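Cysteine desulfurase (Fervidobacterium islandicum, PDB 6A6E) probably uses pyridoxal-5'-phosphate to take sulfur from cysteine as a persulfide, releasing alanine, and to supply it to the Suf sulfur-mobilisation system. Local coordinates at residues 330-335 against 348-353; 321-326 against 344-349. All blocks are in the same frame, centred on the assembly; numbering follows the deposited sequence.

Following the chain, helix 308-327 comes first and carries residues 321-326. A short turn leads into edge strand 332-334, and a connection without helix then leads to strand 345-350. The two loops cross: interaction 2 opens first, laying 321-326 on 344-349, and interaction 1 closes last, pairing 330-335 with 348-353 as a beta hairpin. Both second segments include F348 and N349, but only F348 touches in both contacts. They meet, among other places, where V332 CG1 packs on M326 CE, 4.0 Å away. Together they join helix 308-327 to edge strand 332-334 and its neighbour 345-350 in the six-stranded mixed sheet.

Interaction 1: residues 330-335 against 348-353; sequences DFVEVY and FNVKGV
An antiparallel beta hairpin lies at one end of the six-stranded mixed sheet, with 332-334 as edge strand within this chain; V332, E333 and V334 face V350, N349 and F348 in turn. The hydrogen-bonded pair is E333 with N349: E333 N reaches N349 O at 2.9 Å, and N349 N returns a bond to E333 O at 3.0 Å. K351 N also bonds F331 O at 2.9 Å, as residues 350-353 enter a type II turn whose third position, with positive phi, is the glycine G352.

Side chains divide by face. V332, V334, F348 and V350 make an apolar face suited to branched and aromatic residues, which helix 407-423 helps to cover. V332 CG1, anti to its own nitrogen (chi1 178°), lies 3.4 Å from F348 CB. F331 brings the edge of its ring to V350 CG1.

E333 and N349 point to the other face, where Y335 joins them through its hydroxyl. N349 ND2 donates to Y335 OH at 2.9 Å, with the hydroxyl close to the amide plane, although ring and amide planes stand 77° apart. The hydroxyl in turn donates to E333 OE1 at 2.7 Å, meeting the carboxylate's anti lone pair. S388 also binds OE1, K389 N binds OE2, and N349 ND2 has a second acceptor in S395 O. At the exposed end, the bent chain of K351 passes alongside F331 O, and K351 NZ makes a weak 3.4 Å hydrogen bond to D330 O.

The phenol therefore relays between amide and carboxylate, accepting from one and donating to the other, which gives buried polar groups partners, fixes where the hydroxyl hydrogen points and tethers the end of Y335. The bonds to E333 probably help stabilise its carboxylate as the anion.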
# COMPACT_ATOMS: atom_id res chain seq x y z
N ASP A 330 -19.08 -35.70 -16.58
CA ASP A 330 -19.46 -36.73 -15.63
C ASP A 330 -18.29 -37.08 -14.71
O ASP A 330 -18.52 -37.55 -13.63
CB ASP A 330 -20.15 -37.98 -16.32
CG ASP A 330 -19.25 -38.77 -17.31
OD1 ASP A 330 -18.00 -38.62 -17.34
OD2 ASP A 330 -19.81 -39.61 -18.07
N PHE A 331 -17.06 -36.75 -15.13
CA PHE A 331 -15.83 -36.99 -14.35
C PHE A 331 -15.33 -35.79 -13.47
O PHE A 331 -14.23 -35.83 -12.96
CB PHE A 331 -14.72 -37.36 -15.29
CG PHE A 331 -14.41 -36.30 -16.29
CD1 PHE A 331 -15.13 -36.21 -17.47
CD2 PHE A 331 -13.43 -35.37 -16.04
CE1 PHE A 331 -14.83 -35.23 -18.39
CE2 PHE A 331 -13.14 -34.39 -16.94
CZ PHE A 331 -13.82 -34.32 -18.12
N VAL A 332 -16.18 -34.78 -13.23
CA VAL A 332 -15.84 -33.64 -12.28
C VAL A 332 -16.82 -33.53 -11.14
O VAL A 332 -17.96 -33.84 -11.32
CB VAL A 332 -15.86 -32.30 -13.03
CG1 VAL A 332 -15.55 -31.15 -12.08
CG2 VAL A 332 -14.91 -32.36 -14.22
N GLU A 333 -16.36 -33.16 -9.95
CA GLU A 333 -17.21 -32.77 -8.81
C GLU A 333 -17.14 -31.19 -8.67
O GLU A 333 -16.04 -30.64 -8.58
CB GLU A 333 -16.70 -33.43 -7.54
CG GLU A 333 -17.53 -33.14 -6.31
CD GLU A 333 -17.09 -33.97 -5.11
OE1 GLU A 333 -16.07 -33.63 -4.43
OE2 GLU A 333 -17.82 -34.97 -4.80
N VAL A 334 -18.29 -30.51 -8.71
CA VAL A 334 -18.43 -29.04 -8.67
C VAL A 334 -18.89 -28.56 -7.28
O VAL A 334 -19.75 -29.16 -6.71
CB VAL A 334 -19.36 -28.54 -9.78
CG1 VAL A 334 -19.67 -27.06 -9.62
CG2 VAL A 334 -18.69 -28.76 -11.11
N TYR A 335 -18.30 -27.51 -6.74
CA TYR A 335 -18.73 -26.99 -5.43
C TYR A 335 -19.52 -25.71 -5.58
O TYR A 335 -19.42 -25.01 -6.58
CB TYR A 335 -17.54 -26.86 -4.44
CG TYR A 335 -16.67 -28.11 -4.49
CD1 TYR A 335 -17.04 -29.26 -3.84
CD2 TYR A 335 -15.56 -28.16 -5.31
CE1 TYR A 335 -16.31 -30.45 -3.95
CE2 TYR A 335 -14.80 -29.31 -5.42
CZ TYR A 335 -15.20 -30.47 -4.79
OH TYR A 335 -14.43 -31.59 -4.93
N PHE A 348 -13.81 -26.88 -8.48
CA PHE A 348 -14.10 -28.28 -8.92
C PHE A 348 -12.87 -29.17 -8.75
O PHE A 348 -11.77 -28.67 -8.51
CB PHE A 348 -14.56 -28.34 -10.42
CG PHE A 348 -13.46 -27.97 -11.41
CD1 PHE A 348 -13.21 -26.65 -11.70
CD2 PHE A 348 -12.66 -28.93 -12.00
CE1 PHE A 348 -12.20 -26.31 -12.58
CE2 PHE A 348 -11.63 -28.60 -12.85
CZ PHE A 348 -11.40 -27.27 -13.17
N ASN A 349 -13.09 -30.50 -8.80
CA ASN A 349 -12.06 -31.52 -8.84
C ASN A 349 -12.33 -32.54 -9.98
O ASN A 349 -13.47 -32.83 -10.30
CB ASN A 349 -12.01 -32.23 -7.50
CG ASN A 349 -11.10 -31.53 -6.51
OD1 ASN A 349 -9.99 -31.20 -6.86
ND2 ASN A 349 -11.59 -31.23 -5.32
N VAL A 350 -11.27 -33.01 -10.63
CA VAL A 350 -11.36 -34.03 -11.64
C VAL A 350 -11.18 -35.34 -10.88
O VAL A 350 -10.20 -35.49 -10.14
CB VAL A 350 -10.28 -33.84 -12.69
CG1 VAL A 350 -10.28 -35.02 -13.67
CG2 VAL A 350 -10.52 -32.54 -13.42
N LYS A 351 -12.15 -36.25 -10.99
CA LYS A 351 -12.07 -37.59 -10.33
C LYS A 351 -10.79 -38.28 -10.65
O LYS A 351 -10.43 -38.48 -11.84
CB LYS A 351 -13.22 -38.50 -10.74
CG LYS A 351 -14.48 -38.18 -9.94
CD LYS A 351 -15.78 -38.63 -10.62
CE LYS A 351 -16.93 -37.66 -10.38
NZ LYS A 351 -18.24 -38.36 -10.34
N GLY A 352 -10.08 -38.60 -9.58
CA GLY A 352 -8.89 -39.40 -9.66
C GLY A 352 -7.67 -38.60 -9.98
O GLY A 352 -6.62 -39.20 -10.12
N VAL A 353 -7.76 -37.25 -10.09
CA VAL A 353 -6.60 -36.45 -10.49
C VAL A 353 -6.33 -35.35 -9.48
O VAL A 353 -7.25 -34.60 -9.11
CB VAL A 353 -6.81 -35.85 -11.88
CG1 VAL A 353 -5.59 -35.12 -12.43
CG2 VAL A 353 -7.21 -36.96 -12.84

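Interaction 2: residues 321-326 against 344-349; sequences YLLEKM and SLVSFN
M326 lays its terminal methyl over one face of the F348 ring, within an alpha/beta layer where helix 308-327 rests on strand 345-350. The two segments run nearly in the same direction, 26° apart, with axes 8.6 Å from each other at closest approach. That spacing is bridged entirely by apolar side chains.

The M326 side chain stands nearly perpendicular to that of F348. Bends at chi2 and chi3 fold the thioether so that CE sits 3.6 Å from the F348 ring centroid, 17° off the normal, as a CH-pi contact. The sulfur stands above the same face but farther off, with SD 4.9 Å from the centroid, a Met-aromatic contact. An unbranched, flexible methionine suits this place because it can curl a polarisable end over a flat ring. With chi1 at 67°, F348 holds that ring up beside its own backbone, where M326 can cover it.

V346 packs against the helix nearer the start of the strand. Its two methyls are shared out: CG2 meets the leucines, while CG1 turns to M326 CG. L322 and V346 lie alongside and antiparallel, whereas L323 comes in almost square to V346 and reaches it with the end of its side chain. L322 also touches L413 of helix 407-423, and V346 touches V334 of the neighbouring strand, so the layer continues beyond this pair.

Leucine and valine fit this buried seam, offering branched ends that mesh without any polar group to satisfy. L322 CD2 lies 3.6 Å from V346 CG2, while L323 CD1 touches that same methyl at 4.0 Å.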
# COMPACT_ATOMS: atom_id res chain seq x y z
N TYR A 321 -22.67 -19.98 -18.87
CA TYR A 321 -22.01 -20.92 -19.79
C TYR A 321 -20.90 -21.80 -19.14
O TYR A 321 -20.81 -22.99 -19.37
CB TYR A 321 -21.45 -20.15 -20.95
CG TYR A 321 -20.96 -21.02 -22.10
CD1 TYR A 321 -21.87 -21.60 -23.04
CD2 TYR A 321 -19.61 -21.20 -22.31
CE1 TYR A 321 -21.39 -22.36 -24.09
CE2 TYR A 321 -19.12 -21.98 -23.33
CZ TYR A 321 -20.00 -22.54 -24.24
OH TYR A 321 -19.42 -23.25 -25.27
N LEU A 322 -20.05 -21.20 -18.32
CA LEU A 322 -19.01 -21.98 -17.62
C LEU A 322 -19.68 -23.01 -16.73
O LEU A 322 -19.34 -24.20 -16.77
CB LEU A 322 -18.10 -21.07 -16.77
CG LEU A 322 -17.12 -21.75 -15.81
CD1 LEU A 322 -16.12 -22.62 -16.61
CD2 LEU A 322 -16.39 -20.68 -14.99
N LEU A 323 -20.64 -22.58 -15.91
CA LEU A 323 -21.25 -23.53 -15.00
C LEU A 323 -22.03 -24.65 -15.76
O LEU A 323 -21.93 -25.80 -15.40
CB LEU A 323 -22.14 -22.79 -14.05
CG LEU A 323 -22.71 -23.62 -12.90
CD1 LEU A 323 -21.66 -23.88 -11.84
CD2 LEU A 323 -23.84 -22.84 -12.28
N GLU A 324 -22.74 -24.30 -16.85
CA GLU A 324 -23.43 -25.29 -17.72
C GLU A 324 -22.49 -26.34 -18.28
O GLU A 324 -22.76 -27.52 -18.20
CB GLU A 324 -24.12 -24.56 -18.87
CG GLU A 324 -24.86 -25.43 -19.86
CD GLU A 324 -25.21 -24.66 -21.13
OE1 GLU A 324 -24.45 -24.76 -22.12
OE2 GLU A 324 -26.20 -23.91 -21.12
N LYS A 325 -21.39 -25.90 -18.90
CA LYS A 325 -20.46 -26.81 -19.48
C LYS A 325 -19.79 -27.69 -18.44
O LYS A 325 -19.48 -28.86 -18.74
CB LYS A 325 -19.40 -26.07 -20.30
CG LYS A 325 -19.95 -25.39 -21.54
CD LYS A 325 -20.75 -26.36 -22.40
CE LYS A 325 -20.86 -25.85 -23.80
NZ LYS A 325 -22.17 -26.25 -24.41
N MET A 326 -19.56 -27.15 -17.23
CA MET A 326 -18.89 -27.92 -16.19
C MET A 326 -19.82 -28.97 -15.66
O MET A 326 -19.40 -30.09 -15.42
CB MET A 326 -18.35 -27.08 -15.04
CG MET A 326 -17.19 -26.19 -15.45
SD MET A 326 -15.66 -27.02 -15.86
CE MET A 326 -15.45 -27.80 -14.29
N SER A 344 -19.15 -15.87 -11.61
CA SER A 344 -17.72 -15.51 -11.73
C SER A 344 -16.78 -16.68 -11.84
O SER A 344 -15.77 -16.57 -12.56
CB SER A 344 -17.18 -14.73 -10.51
OG SER A 344 -17.75 -13.52 -10.47
N LEU A 345 -17.04 -17.73 -11.07
CA LEU A 345 -16.07 -18.79 -10.90
C LEU A 345 -16.67 -20.13 -10.50
O LEU A 345 -17.72 -20.18 -9.86
CB LEU A 345 -15.06 -18.36 -9.81
CG LEU A 345 -15.63 -18.11 -8.40
CD1 LEU A 345 -15.60 -19.37 -7.58
CD2 LEU A 345 -14.93 -16.94 -7.65
N VAL A 346 -15.92 -21.19 -10.83
CA VAL A 346 -16.27 -22.55 -10.54
C VAL A 346 -15.10 -23.26 -9.93
O VAL A 346 -14.06 -23.37 -10.56
CB VAL A 346 -16.70 -23.28 -11.84
CG1 VAL A 346 -17.09 -24.76 -11.58
CG2 VAL A 346 -17.90 -22.56 -12.36
N SER A 347 -15.28 -23.72 -8.71
CA SER A 347 -14.31 -24.54 -8.04
C SER A 347 -14.76 -25.99 -8.23
O SER A 347 -15.98 -26.28 -8.10
CB SER A 347 -14.22 -24.18 -6.55
OG SER A 347 -13.58 -22.87 -6.42
N PHE A 348 -13.81 -26.88 -8.48
CA PHE A 348 -14.10 -28.28 -8.92
C PHE A 348 -12.87 -29.17 -8.75
O PHE A 348 -11.77 -28.67 -8.51
CB PHE A 348 -14.56 -28.34 -10.42
CG PHE A 348 -13.46 -27.97 -11.41
CD1 PHE A 348 -13.21 -26.65 -11.70
CD2 PHE A 348 -12.66 -28.93 -12.00
CE1 PHE A 348 -12.20 -26.31 -12.58
CE2 PHE A 348 -11.63 -28.60 -12.85
CZ PHE A 348 -11.40 -27.27 -13.17
N ASN A 349 -13.09 -30.50 -8.80
CA ASN A 349 -12.06 -31.52 -8.84
C ASN A 349 -12.33 -32.54 -9.98
O ASN A 349 -13.47 -32.83 -10.30
CB ASN A 349 -12.01 -32.23 -7.50
CG ASN A 349 -11.10 -31.53 -6.51
OD1 ASN A 349 -9.99 -31.20 -6.86
ND2 ASN A 349 -11.59 -31.23 -5.32